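Local coordinates for DUF1881 domain-containing protein (Neurospora crassa, PDB 5Z6D), which is of unknown function but joins a beta-gamma-crystallin domain to an Ig-like domain, their interface apparently leaving the calcium site inoperative, at residues 91-96 with 131-136; 161-166 with 174-179. The protein carries 1 engineered substitution. One frame throughout, in Å; residues are numbered along the deposited sequence.

In the fold
Both contacts lie in the Ig-like part of the chain, in series rather than nested. After strand 82-87 of the crystallin sheet the chain enters strand 91-99, passes through 108-112 and 120-123 of the other Ig-like sheet, and returns as 131-136 to pair with 91-96; contact 1 thus closes a loop of 34 residues at the outermost strand of a mixed four-stranded sheet. The chain goes on through 143-151 to contact 2, a short hairpin of strands 157-168 and 173-177 at the five-stranded sheet's edge. Phe165 joins the contacts, whose centres are about 12 Å apart: its ring lies against Phe95 and Ile93 and its CB near Met136, so the two sheets meet face to face in a sandwich core.

Contact 1: residues 91-96 with 131-136; sequences RAISFL and GLVGIM
A classic beta bulge interrupts the antiparallel pairing of 91-96 with 131-136, at the edge of the Ig-like domain's mixed sheet. Val133 and Gly134 both face Ile93, whose carbonyl O takes Val133 N at 2.7 Å and, weakly and more bent, Gly134 N at 3.2 Å. Ile93 N in turn gives to Gly134 O at 2.8 Å, from 40° above the carbonyl plane. On either side of the bulge the pairing is regular: Arg91 with Met136 and Phe95 with Gly131 each exchange two backbone bonds.

The bulge brings Val133 round to the face carrying Ile93 and Phe95. Its CG2, held between backbone N and carbonyl carbon, sits over the centre of the Phe95 ring, a CH-pi contact 4.0 Å from the centroid and 8° off the normal. The same methyl meets Ile93 CG2 at 3.8 Å, the two side chains crossing at about a right angle. The other branch of Ile93 heads for Met136: CG1 lies beside the backbone N (chi1 -52°) and the extended chain carries CD1 past Gly134 to Met136 CB at 4.0 Å. Ile93 also packs on Phe165 of strand 157-168, in the opposing sheet. An alanine in place of Ile93 would probably leave Val133 CG2 and Met136 CB without their apolar neighbour and open a gap beside Phe165.

The other face carries Ala92 CB, which packs on Leu132 CD1 at 3.7 Å; both also touch Ile53 of the crystallin domain, and Leu132 lies about 8 Å from the calcium-site residue Gln56, side chain to side chain. One face therefore feeds the sandwich core and the other the domain interface, while the bulged carbonyl serves two amides.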
loop_
_atom_site.group_PDB
_atom_site.type_symbol
_atom_site.label_atom_id
_atom_site.label_comp_id
_atom_site.label_asym_id
_atom_site.label_seq_id
_atom_site.Cartn_x
_atom_site.Cartn_y
_atom_site.Cartn_z
ATOM N N ARG A 91 -7.830 -5.891 -2.679
ATOM C CA ARG A 91 -6.833 -5.095 -3.385
ATOM C C ARG A 91 -6.000 -4.210 -2.486
ATOM O O ARG A 91 -6.533 -3.472 -1.654
ATOM C CB ARG A 91 -7.507 -4.209 -4.423
ATOM C CG ARG A 91 -8.150 -4.973 -5.556
ATOM C CD ARG A 91 -7.113 -5.698 -6.362
ATOM N NE ARG A 91 -7.693 -6.310 -7.553
ATOM C CZ ARG A 91 -6.978 -6.903 -8.501
ATOM N NH1 ARG A 91 -5.656 -6.953 -8.395
ATOM N NH2 ARG A 91 -7.581 -7.434 -9.559
ATOM N N ALA A 92 -4.686 -4.263 -2.685
ATOM C CA ALA A 92 -3.805 -3.265 -2.099
ATOM C C ALA A 92 -3.821 -2.033 -2.983
ATOM O O ALA A 92 -3.486 -2.092 -4.162
ATOM C CB ALA A 92 -2.394 -3.803 -1.945
ATOM N N ILE A 93 -4.235 -0.911 -2.403
ATOM C CA ILE A 93 -4.227 0.360 -3.097
ATOM C C ILE A 93 -2.883 1.020 -2.855
ATOM O O ILE A 93 -2.486 1.228 -1.688
ATOM C CB ILE A 93 -5.353 1.307 -2.621
ATOM C CG1 ILE A 93 -6.715 0.608 -2.660
ATOM C CG2 ILE A 93 -5.398 2.569 -3.484
ATOM C CD1 ILE A 93 -7.836 1.460 -2.043
ATOM N N SER A 94 -2.206 1.356 -3.957
ATOM C CA SER A 94 -0.865 1.931 -3.887
ATOM C C SER A 94 -0.674 3.135 -4.811
ATOM O O SER A 94 -1.239 3.186 -5.901
ATOM C CB SER A 94 0.186 0.866 -4.204
ATOM O OG SER A 94 0.039 0.381 -5.529
ATOM N N PHE A 95 0.112 4.101 -4.341
ATOM C CA PHE A 95 0.457 5.322 -5.081
ATOM C C PHE A 95 1.957 5.433 -5.327
ATOM O O PHE A 95 2.757 5.044 -4.459
ATOM C CB PHE A 95 0.072 6.580 -4.299
ATOM C CG PHE A 95 -1.376 6.945 -4.331
ATOM C CD1 PHE A 95 -2.278 6.336 -5.180
ATOM C CD2 PHE A 95 -1.811 8.006 -3.527
ATOM C CE1 PHE A 95 -3.605 6.723 -5.186
ATOM C CE2 PHE A 95 -3.134 8.395 -3.524
ATOM C CZ PHE A 95 -4.034 7.771 -4.355
ATOM N N LEU A 96 2.335 6.010 -6.467
ATOM C CA LEU A 96 3.702 6.484 -6.696
ATOM C C LEU A 96 3.629 7.968 -7.077
ATOM O O LEU A 96 2.896 8.336 -7.999
ATOM C CB LEU A 96 4.394 5.660 -7.787
ATOM C CG LEU A 96 5.890 5.912 -8.008
ATOM C CD1 LEU A 96 6.676 5.472 -6.792
ATOM C CD2 LEU A 96 6.360 5.180 -9.249
ATOM N N GLY A 131 3.815 3.264 -2.516
ATOM C CA GLY A 131 3.391 3.254 -1.140
ATOM C C GLY A 131 1.978 2.728 -0.996
ATOM O O GLY A 131 1.088 3.099 -1.755
ATOM N N LEU A 132 1.781 1.878 0.002
ATOM C CA LEU A 132 0.482 1.314 0.304
ATOM C C LEU A 132 -0.377 2.378 0.979
ATOM O O LEU A 132 -0.022 2.865 2.054
ATOM C CB LEU A 132 0.641 0.086 1.204
ATOM C CG LEU A 132 -0.658 -0.574 1.662
ATOM C CD1 LEU A 132 -1.339 -1.306 0.505
ATOM C CD2 LEU A 132 -0.412 -1.499 2.853
ATOM N N VAL A 133 -1.492 2.753 0.350
ATOM C CA VAL A 133 -2.329 3.826 0.886
ATOM C C VAL A 133 -3.754 3.360 1.181
ATOM O O VAL A 133 -4.617 4.156 1.606
ATOM C CB VAL A 133 -2.370 5.058 -0.068
ATOM C CG1 VAL A 133 -0.974 5.688 -0.223
ATOM C CG2 VAL A 133 -2.944 4.686 -1.429
ATOM N N GLY A 134 -4.026 2.073 0.987
ATOM C CA GLY A 134 -5.319 1.560 1.423
ATOM C C GLY A 134 -5.480 0.084 1.118
ATOM O O GLY A 134 -4.678 -0.477 0.367
ATOM N N ILE A 135 -6.485 -0.553 1.712
ATOM C CA ILE A 135 -6.815 -1.939 1.381
ATOM C C ILE A 135 -8.311 -1.986 1.136
ATOM O O ILE A 135 -9.085 -1.538 1.979
ATOM C CB ILE A 135 -6.429 -2.910 2.514
ATOM C CG1 ILE A 135 -4.911 -2.886 2.738
ATOM C CG2 ILE A 135 -6.892 -4.335 2.197
ATOM C CD1 ILE A 135 -4.412 -3.732 3.915
ATOM N N MET A 136 -8.722 -2.495 -0.017
ATOM C CA MET A 136 -10.145 -2.518 -0.341
ATOM C C MET A 136 -10.582 -3.884 -0.803
ATOM O O MET A 136 -10.129 -4.357 -1.838
ATOM C CB MET A 136 -10.481 -1.501 -1.422
ATOM C CG MET A 136 -11.970 -1.502 -1.772
ATOM S SD MET A 136 -12.465 -0.189 -2.901
ATOM C CE MET A 136 -12.192 1.273 -1.892
#

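Contact 2: residues 161-166 with 174-179; sequences GSVYFE and VDVVEN
Three backbone bonds join 161-166 to 174-179: Val177 N reaches Tyr164 O at 2.8 Å, almost straight at 177°, and Glu166 and Asp175 exchange a pair, Glu166 N to Asp175 O and Asp175 N to Glu166 O. Apolar packing uses both faces. On the core side, Val176 divides its methyls, CG2 at the edge of the Phe165 ring, 3.6 Å from CE1, and CG1 against Val163 CG2 at 3.7 Å. On the other, Tyr164 CG lies opposite the backbone N (chi1 -177°), which lays the ring alongside Val177, whose CB is in the ring plane, 3.7 Å from CD2; Val177 CG2 touches Glu166 CD at 3.6 Å. This is the edge hairpin of the five-stranded sheet of the Ig-like domain; an inverse gamma turn is centred on Glu178. Round Asn179 the links are polar and partly through water: water 2 lies within bonding distance of Ser162 O and Val177 O and can bridge them, and water 1 bonds Ser162 OG at 2.7 Å and, weakly, Asn179 ND2. Asn179 OD1 accepts from His181 N. The carboxylates of Glu166 and Asp175 stay 4.8 Å apart, OE2 to OD2, and Asp175 OD1 is salt-bridged to Arg190, which probably eases their like charge.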
loop_
_atom_site.group_PDB
_atom_site.type_symbol
_atom_site.label_atom_id
_atom_site.label_comp_id
_atom_site.label_asym_id
_atom_site.label_seq_id
_atom_site.Cartn_x
_atom_site.Cartn_y
_atom_site.Cartn_z
ATOM N N GLY A 161 -6.554 18.502 0.215
ATOM C CA GLY A 161 -7.848 18.011 -0.209
ATOM C C GLY A 161 -8.029 16.567 0.183
ATOM O O GLY A 161 -7.666 16.165 1.284
ATOM N N SER A 162 -8.625 15.792 -0.710
ATOM C CA SER A 162 -8.826 14.382 -0.429
ATOM C C SER A 162 -8.952 13.583 -1.708
ATOM O O SER A 162 -9.120 14.138 -2.794
ATOM C CB SER A 162 -10.065 14.175 0.442
ATOM O OG SER A 162 -11.220 14.670 -0.207
ATOM N N VAL A 163 -8.825 12.266 -1.561
ATOM C CA VAL A 163 -9.012 11.338 -2.662
ATOM C C VAL A 163 -10.163 10.414 -2.280
ATOM O O VAL A 163 -10.333 10.076 -1.105
ATOM C CB VAL A 163 -7.721 10.525 -2.962
ATOM C CG1 VAL A 163 -7.308 9.662 -1.757
ATOM C CG2 VAL A 163 -7.898 9.673 -4.219
ATOM N N TYR A 164 -10.958 10.032 -3.273
ATOM C CA TYR A 164 -12.102 9.167 -3.074
ATOM C C TYR A 164 -11.859 7.884 -3.861
ATOM O O TYR A 164 -11.670 7.923 -5.071
ATOM C CB TYR A 164 -13.382 9.883 -3.529
ATOM C CG TYR A 164 -14.686 9.132 -3.327
ATOM C CD1 TYR A 164 -15.251 8.995 -2.063
ATOM C CD2 TYR A 164 -15.362 8.583 -4.405
ATOM C CE1 TYR A 164 -16.451 8.324 -1.881
ATOM C CE2 TYR A 164 -16.559 7.910 -4.233
ATOM C CZ TYR A 164 -17.098 7.780 -2.973
ATOM O OH TYR A 164 -18.292 7.108 -2.803
ATOM N N PHE A 165 -11.802 6.765 -3.156
ATOM C CA PHE A 165 -11.671 5.442 -3.769
ATOM C C PHE A 165 -13.009 4.737 -3.818
ATOM O O PHE A 165 -13.762 4.744 -2.845
ATOM C CB PHE A 165 -10.702 4.559 -2.990
ATOM C CG PHE A 165 -9.312 5.112 -2.882
ATOM C CD1 PHE A 165 -8.516 5.259 -4.003
ATOM C CD2 PHE A 165 -8.796 5.455 -1.644
ATOM C CE1 PHE A 165 -7.223 5.755 -3.893
ATOM C CE2 PHE A 165 -7.502 5.946 -1.525
ATOM C CZ PHE A 165 -6.718 6.087 -2.649
ATOM N N GLU A 166 -13.302 4.097 -4.939
ATOM C CA GLU A 166 -14.520 3.299 -4.987
ATOM C C GLU A 166 -14.271 2.036 -5.787
ATOM O O GLU A 166 -13.423 2.014 -6.663
ATOM C CB GLU A 166 -15.690 4.102 -5.585
ATOM C CG GLU A 166 -15.572 4.420 -7.059
ATOM C CD GLU A 166 -16.800 5.148 -7.594
ATOM O OE1 GLU A 166 -17.667 5.537 -6.780
ATOM O OE2 GLU A 166 -16.901 5.328 -8.826
ATOM N N VAL A 174 -10.133 -1.011 -8.424
ATOM C CA VAL A 174 -10.312 0.178 -7.597
ATOM C C VAL A 174 -10.201 1.407 -8.488
ATOM O O VAL A 174 -9.317 1.484 -9.345
ATOM C CB VAL A 174 -9.268 0.252 -6.467
ATOM C CG1 VAL A 174 -9.352 1.593 -5.719
ATOM C CG2 VAL A 174 -9.445 -0.911 -5.506
ATOM N N ASP A 175 -11.109 2.363 -8.302
ATOM C CA ASP A 175 -11.069 3.617 -9.036
ATOM C C ASP A 175 -10.756 4.786 -8.112
ATOM O O ASP A 175 -11.297 4.880 -7.000
ATOM C CB ASP A 175 -12.398 3.897 -9.729
ATOM C CG ASP A 175 -12.616 3.044 -10.948
ATOM O OD1 ASP A 175 -11.792 2.143 -11.202
ATOM O OD2 ASP A 175 -13.628 3.273 -11.642
ATOM N N VAL A 176 -9.882 5.665 -8.581
ATOM C CA VAL A 176 -9.733 6.983 -7.992
ATOM C C VAL A 176 -10.744 7.900 -8.658
ATOM O O VAL A 176 -10.748 8.037 -9.880
ATOM C CB VAL A 176 -8.310 7.535 -8.180
ATOM C CG1 VAL A 176 -8.267 9.015 -7.854
ATOM C CG2 VAL A 176 -7.318 6.760 -7.314
ATOM N N VAL A 177 -11.619 8.499 -7.858
ATOM C CA VAL A 177 -12.562 9.478 -8.362
ATOM C C VAL A 177 -12.045 10.878 -8.058
ATOM O O VAL A 177 -11.916 11.263 -6.896
ATOM C CB VAL A 177 -13.949 9.296 -7.745
ATOM C CG1 VAL A 177 -14.931 10.275 -8.375
ATOM C CG2 VAL A 177 -14.414 7.864 -7.938
ATOM N N GLU A 178 -11.728 11.625 -9.108
ATOM C CA GLU A 178 -11.244 12.989 -8.945
ATOM C C GLU A 178 -12.418 13.959 -8.841
ATOM O O GLU A 178 -12.881 14.483 -9.849
ATOM C CB GLU A 178 -10.332 13.379 -10.112
ATOM C CG GLU A 178 -9.161 12.420 -10.348
ATOM C CD GLU A 178 -8.082 13.025 -11.234
ATOM O OE1 GLU A 178 -8.300 14.134 -11.770
ATOM O OE2 GLU A 178 -7.010 12.399 -11.384
ATOM N N ASN A 179 -12.901 14.192 -7.624
ATOM C CA ASN A 179 -14.024 15.102 -7.425
ATOM C C ASN A 179 -13.552 16.496 -7.015
ATOM O O ASN A 179 -12.388 16.837 -7.219
ATOM C CB ASN A 179 -15.012 14.530 -6.399
ATOM C CG ASN A 179 -14.377 14.241 -5.052
ATOM O OD1 ASN A 179 -13.493 14.961 -4.588
ATOM N ND2 ASN A 179 -14.848 13.182 -4.404
HETATM O O HOH W 1 -12.560 13.130 -1.992
HETATM O O HOH W 2 -11.401 13.288 -4.718
#